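Local coordinates for protein Asp/Glu-specific dipeptidyl-peptidase (Flavobacterium psychrophilum, PDB 5JXF) that removes dipeptides from the N-terminus of oligopeptides as a serine peptidase of family S46, strictly requiring Asp or Glu at the P1 position, at residues A[72-77]-A[265-270]; A[91-96]-A[720-725]. One frame throughout, in Å; residues are numbered along the deposited sequence.

Contacts 1 and 2 are neighbours, their centres 11 Å apart, and both lie away from the probable charge-relay residues and the pocket that holds the Arg-Asp dipeptide. Two direct links join them. In the first, V269 N of contact 1 lies 3.0 Å from K724 O of contact 2, a probable hydrogen bond where strands 269-270 and 725-726 run parallel. The second is apolar: F266, turned away from segment 72-77, lays its ring beside segment 91-96, with F266 CZ 3.6 Å from P92 CD. Segment 265-270 thus bridges the loop 72-77 and segment 720-725 near the C-terminus, and the segments of the two contacts alternate along the chain.

Contact 1: A[72-77]-A[265-270]; sequences SSLKDA and HFLPVS
The side chain of H265 lies against the turn S73-A77, and the contact is made by van der Waals packing. H265 CB comes first, 3.6 Å from S73 O, and also touches CB of D76. With CG anti to the backbone N (chi1 -176°), the imidazole runs on past the same carbonyl, which stands obliquely to the ring and also approaches CG and CD2. A77 CB meets the ring at its edge, close to the plane, 3.8 Å from H265 CD2. Further out, H265 NE2 lies 3.7 Å from L74 CD2; the two side chains run side by side and point the same way. L267 meets the same methyl from a direction roughly at right angles to the imidazole, with L267 CG 3.9 Å from A77 CB, while L74 CD2 also approaches L267 CD2. The turn keeps its shape through its own bonds: S73 O accepts from D76 N, and the D76 carboxylate takes S73 N through OD2 on the anti side and the K75 ammonium through OD1 on the syn side, so each oxygen has a partner. K75 NZ also reaches the carbonyls of I141 and V142 in strand 138-146. L74 packs on M281 and M283 of strand 279-284, and strand 85-89 supplies V89, whose backbone bonds to both A77 and L267. This turn after helix 63-66 lies where the two sheets approach, consistent with the chymotrypsin-like double β-barrel of S46 peptidases.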
loop_
_atom_site.group_PDB
_atom_site.type_symbol
_atom_site.label_atom_id
_atom_site.label_comp_id
_atom_site.label_asym_id
_atom_site.label_seq_id
_atom_site.Cartn_x
_atom_site.Cartn_y
_atom_site.Cartn_z
ATOM N N SER A 72 -26.788 22.206 32.567
ATOM C CA SER A 72 -26.316 21.074 31.752
ATOM C C SER A 72 -25.305 21.560 30.730
ATOM O O SER A 72 -25.297 22.735 30.379
ATOM C CB SER A 72 -27.473 20.382 31.043
ATOM O OG SER A 72 -28.031 21.245 30.068
ATOM N N SER A 73 -24.442 20.657 30.274
ATOM C CA SER A 73 -23.444 20.976 29.246
ATOM C C SER A 73 -23.015 19.712 28.503
ATOM O O SER A 73 -23.506 18.622 28.814
ATOM C CB SER A 73 -22.225 21.644 29.867
ATOM O OG SER A 73 -21.571 20.743 30.740
ATOM N N LEU A 74 -22.089 19.849 27.549
ATOM C CA LEU A 74 -21.649 18.694 26.752
ATOM C C LEU A 74 -21.096 17.579 27.621
ATOM O O LEU A 74 -21.318 16.411 27.329
ATOM C CB LEU A 74 -20.589 19.101 25.711
ATOM C CG LEU A 74 -21.116 20.012 24.599
ATOM C CD1 LEU A 74 -20.151 20.062 23.403
ATOM C CD2 LEU A 74 -22.483 19.555 24.151
ATOM N N LYS A 75 -20.405 17.942 28.706
ATOM C CA LYS A 75 -19.724 16.945 29.537
ATOM C C LYS A 75 -20.702 15.912 30.094
ATOM O O LYS A 75 -20.337 14.752 30.293
ATOM C CB LYS A 75 -18.949 17.611 30.690
ATOM C CG LYS A 75 -19.807 18.069 31.858
ATOM C CD LYS A 75 -18.992 18.152 33.137
ATOM C CE LYS A 75 -19.789 18.792 34.263
ATOM N NZ LYS A 75 -20.821 17.875 34.818
ATOM N N ASP A 76 -21.940 16.345 30.335
ATOM C CA ASP A 76 -23.013 15.459 30.791
ATOM C C ASP A 76 -23.404 14.383 29.789
ATOM O O ASP A 76 -24.048 13.402 30.142
ATOM C CB ASP A 76 -24.245 16.287 31.150
ATOM C CG ASP A 76 -23.990 17.199 32.352
ATOM O OD1 ASP A 76 -23.313 16.738 33.300
ATOM O OD2 ASP A 76 -24.408 18.372 32.323
ATOM N N ALA A 77 -23.003 14.560 28.536
ATOM C CA ALA A 77 -23.337 13.589 27.512
ATOM C C ALA A 77 -22.133 12.698 27.140
ATOM O O ALA A 77 -22.241 11.840 26.250
ATOM C CB ALA A 77 -23.881 14.309 26.279
ATOM N N HIS A 265 -28.074 15.684 29.595
ATOM C CA HIS A 265 -27.895 16.188 28.241
ATOM C C HIS A 265 -27.586 15.013 27.319
ATOM O O HIS A 265 -26.949 14.040 27.725
ATOM C CB HIS A 265 -26.759 17.224 28.170
ATOM C CG HIS A 265 -26.583 17.847 26.815
ATOM N ND1 HIS A 265 -27.459 18.777 26.303
ATOM C CD2 HIS A 265 -25.626 17.675 25.870
ATOM C CE1 HIS A 265 -27.058 19.146 25.097
ATOM N NE2 HIS A 265 -25.945 18.498 24.815
ATOM N N PHE A 266 -28.043 15.090 26.082
ATOM C CA PHE A 266 -27.713 14.056 25.130
ATOM C C PHE A 266 -27.447 14.746 23.814
ATOM O O PHE A 266 -27.914 15.856 23.608
ATOM C CB PHE A 266 -28.827 13.011 25.015
ATOM C CG PHE A 266 -30.080 13.513 24.365
ATOM C CD1 PHE A 266 -31.036 14.205 25.100
ATOM C CD2 PHE A 266 -30.311 13.274 23.014
ATOM C CE1 PHE A 266 -32.193 14.653 24.498
ATOM C CE2 PHE A 266 -31.464 13.717 22.408
ATOM C CZ PHE A 266 -32.409 14.409 23.142
ATOM N N LEU A 267 -26.662 14.106 22.949
ATOM C CA LEU A 267 -26.214 14.748 21.728
ATOM C C LEU A 267 -27.211 14.485 20.635
ATOM O O LEU A 267 -27.540 13.326 20.354
ATOM C CB LEU A 267 -24.821 14.240 21.311
ATOM C CG LEU A 267 -23.724 14.349 22.371
ATOM C CD1 LEU A 267 -22.459 13.631 21.916
ATOM C CD2 LEU A 267 -23.425 15.789 22.655
ATOM N N PRO A 268 -27.728 15.557 20.025
ATOM C CA PRO A 268 -28.491 15.324 18.798
ATOM C C PRO A 268 -27.500 14.829 17.728
ATOM O O PRO A 268 -26.313 15.150 17.835
ATOM C CB PRO A 268 -29.051 16.702 18.450
ATOM C CG PRO A 268 -28.803 17.570 19.657
ATOM C CD PRO A 268 -27.594 16.986 20.326
ATOM N N VAL A 269 -27.987 14.054 16.761
ATOM C CA VAL A 269 -27.169 13.475 15.713
ATOM C C VAL A 269 -27.472 14.152 14.384
ATOM O O VAL A 269 -28.611 14.148 13.929
ATOM C CB VAL A 269 -27.414 11.955 15.566
ATOM C CG1 VAL A 269 -26.580 11.408 14.433
ATOM C CG2 VAL A 269 -27.102 11.231 16.873
ATOM N N SER A 270 -26.449 14.735 13.773
ATOM C CA SER A 270 -26.598 15.417 12.490
ATOM C C SER A 270 -26.780 14.468 11.291
ATOM O O SER A 270 -26.189 13.394 11.259
ATOM C CB SER A 270 -25.385 16.305 12.237
ATOM O OG SER A 270 -25.433 16.836 10.926
#

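Contact 2: A[91-96]-A[720-725]; sequences SPKGLI and INEMKL
E722 turns its side chain toward S91 with an unusual chi1 of -147°, and from CG the chain runs out extended, which carries the carboxylate over the loop 91-94. There E722 OE2 accepts the S91 hydroxyl in a short hydrogen bond, 2.7 Å from S91 OG, met on the anti side and 16° out of the carboxylate plane. S91 OG in turn accepts from K93 N at 2.8 Å in a nearly straight bond (167°), forming an ST turn that leads the chain from strand 85-89 around P92 toward strand 95-98, the next antiparallel strand of its sheet. R242 of strand 239-245 adds a second grip: its NH1 forms a salt bridge with E722 OE2 and a hydrogen bond with K93 O, and this would probably favour the ionised carboxylate. L95 CB lies 3.3 Å from E722 OE2, and CB of K93 stands a little farther from the same oxygen. On the backbone side, P92 CD rests 3.6 Å from E722 O. Beside the acid, M723 extends its chain until M723 CE is 4.2 Å from L95 CD2, and it also packs on M240 and on L707 of helix 703-713.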
loop_
_atom_site.group_PDB
_atom_site.type_symbol
_atom_site.label_atom_id
_atom_site.label_comp_id
_atom_site.label_asym_id
_atom_site.label_seq_id
_atom_site.Cartn_x
_atom_site.Cartn_y
_atom_site.Cartn_z
ATOM N N SER A 91 -29.419 9.792 23.419
ATOM C CA SER A 91 -30.860 9.714 23.627
ATOM C C SER A 91 -31.269 10.078 25.029
ATOM O O SER A 91 -30.491 9.893 25.957
ATOM C CB SER A 91 -31.349 8.300 23.286
ATOM O OG SER A 91 -31.914 7.735 24.470
ATOM N N PRO A 92 -32.496 10.605 25.192
ATOM C CA PRO A 92 -32.866 10.879 26.589
ATOM C C PRO A 92 -33.251 9.643 27.405
ATOM O O PRO A 92 -33.796 9.823 28.490
ATOM C CB PRO A 92 -34.064 11.832 26.463
ATOM C CG PRO A 92 -34.690 11.481 25.050
ATOM C CD PRO A 92 -33.444 11.176 24.212
ATOM N N LYS A 93 -32.986 8.429 26.925
ATOM C CA LYS A 93 -33.268 7.252 27.755
ATOM C C LYS A 93 -32.025 6.374 27.971
ATOM O O LYS A 93 -32.129 5.153 28.115
ATOM C CB LYS A 93 -34.423 6.445 27.149
ATOM C CG LYS A 93 -35.776 7.143 27.329
ATOM C CD LYS A 93 -36.972 6.230 27.098
ATOM C CE LYS A 93 -37.098 5.869 25.635
ATOM N NZ LYS A 93 -38.425 5.241 25.345
ATOM N N GLY A 94 -30.854 7.014 28.004
ATOM C CA GLY A 94 -29.607 6.348 28.342
ATOM C C GLY A 94 -28.877 5.601 27.227
ATOM O O GLY A 94 -27.905 4.899 27.482
ATOM N N LEU A 95 -29.361 5.725 26.000
ATOM C CA LEU A 95 -28.697 5.114 24.848
ATOM C C LEU A 95 -27.360 5.766 24.684
ATOM O O LEU A 95 -27.285 6.984 24.524
ATOM C CB LEU A 95 -29.528 5.284 23.578
ATOM C CG LEU A 95 -29.028 4.534 22.340
ATOM C CD1 LEU A 95 -28.936 3.060 22.682
ATOM C CD2 LEU A 95 -29.965 4.749 21.142
ATOM N N ILE A 96 -26.297 4.966 24.780
ATOM C CA ILE A 96 -24.942 5.471 24.555
ATOM C C ILE A 96 -24.270 4.788 23.374
ATOM O O ILE A 96 -24.499 3.604 23.075
ATOM C CB ILE A 96 -23.995 5.315 25.781
ATOM C CG1 ILE A 96 -23.779 3.850 26.134
ATOM C CG2 ILE A 96 -24.516 6.097 27.002
ATOM C CD1 ILE A 96 -22.863 3.674 27.306
ATOM N N ILE A 720 -33.290 4.371 16.494
ATOM C CA ILE A 720 -33.161 5.685 15.883
ATOM C C ILE A 720 -34.271 6.627 16.335
ATOM O O ILE A 720 -34.034 7.812 16.563
ATOM C CB ILE A 720 -33.174 5.590 14.351
ATOM C CG1 ILE A 720 -32.014 4.711 13.885
ATOM C CG2 ILE A 720 -33.116 6.983 13.723
ATOM C CD1 ILE A 720 -31.703 4.852 12.434
ATOM N N ASN A 721 -35.479 6.094 16.470
ATOM C CA ASN A 721 -36.626 6.896 16.882
ATOM C C ASN A 721 -36.366 7.564 18.228
ATOM O O ASN A 721 -36.963 8.589 18.555
ATOM C CB ASN A 721 -37.894 6.034 16.946
ATOM C CG ASN A 721 -38.356 5.566 15.565
ATOM O OD1 ASN A 721 -38.104 6.232 14.559
ATOM N ND2 ASN A 721 -39.047 4.430 15.519
ATOM N N GLU A 722 -35.445 6.966 18.980
ATOM C CA GLU A 722 -35.019 7.430 20.296
ATOM C C GLU A 722 -34.132 8.669 20.182
ATOM O O GLU A 722 -34.010 9.438 21.124
ATOM C CB GLU A 722 -34.257 6.305 20.996
ATOM C CG GLU A 722 -34.386 6.217 22.468
ATOM C CD GLU A 722 -33.603 5.036 23.014
ATOM O OE1 GLU A 722 -33.774 3.913 22.499
ATOM O OE2 GLU A 722 -32.789 5.246 23.939
ATOM N N MET A 723 -33.497 8.858 19.030
ATOM C CA MET A 723 -32.529 9.948 18.917
ATOM C C MET A 723 -33.190 11.236 18.436
ATOM O O MET A 723 -34.334 11.236 18.016
ATOM C CB MET A 723 -31.392 9.562 17.979
ATOM C CG MET A 723 -30.721 8.233 18.308
ATOM S SD MET A 723 -29.652 7.746 16.937
ATOM C CE MET A 723 -29.643 5.968 17.138
ATOM N N LYS A 724 -32.472 12.342 18.529
ATOM C CA LYS A 724 -32.931 13.571 17.915
ATOM C C LYS A 724 -32.075 13.852 16.670
ATOM O O LYS A 724 -30.950 14.319 16.776
ATOM C CB LYS A 724 -32.866 14.728 18.904
ATOM C CG LYS A 724 -33.213 16.077 18.283
ATOM C CD LYS A 724 -33.187 17.167 19.336
ATOM C CE LYS A 724 -33.672 18.498 18.791
ATOM N NZ LYS A 724 -33.707 19.517 19.875
ATOM N N LEU A 725 -32.619 13.534 15.499
ATOM C CA LEU A 725 -31.937 13.746 14.226
ATOM C C LEU A 725 -32.107 15.191 13.800
ATOM O O LEU A 725 -33.219 15.698 13.796
ATOM C CB LEU A 725 -32.501 12.796 13.172
ATOM C CG LEU A 725 -32.447 11.322 13.582
ATOM C CD1 LEU A 725 -32.948 10.443 12.456
ATOM C CD2 LEU A 725 -31.020 10.917 13.983
#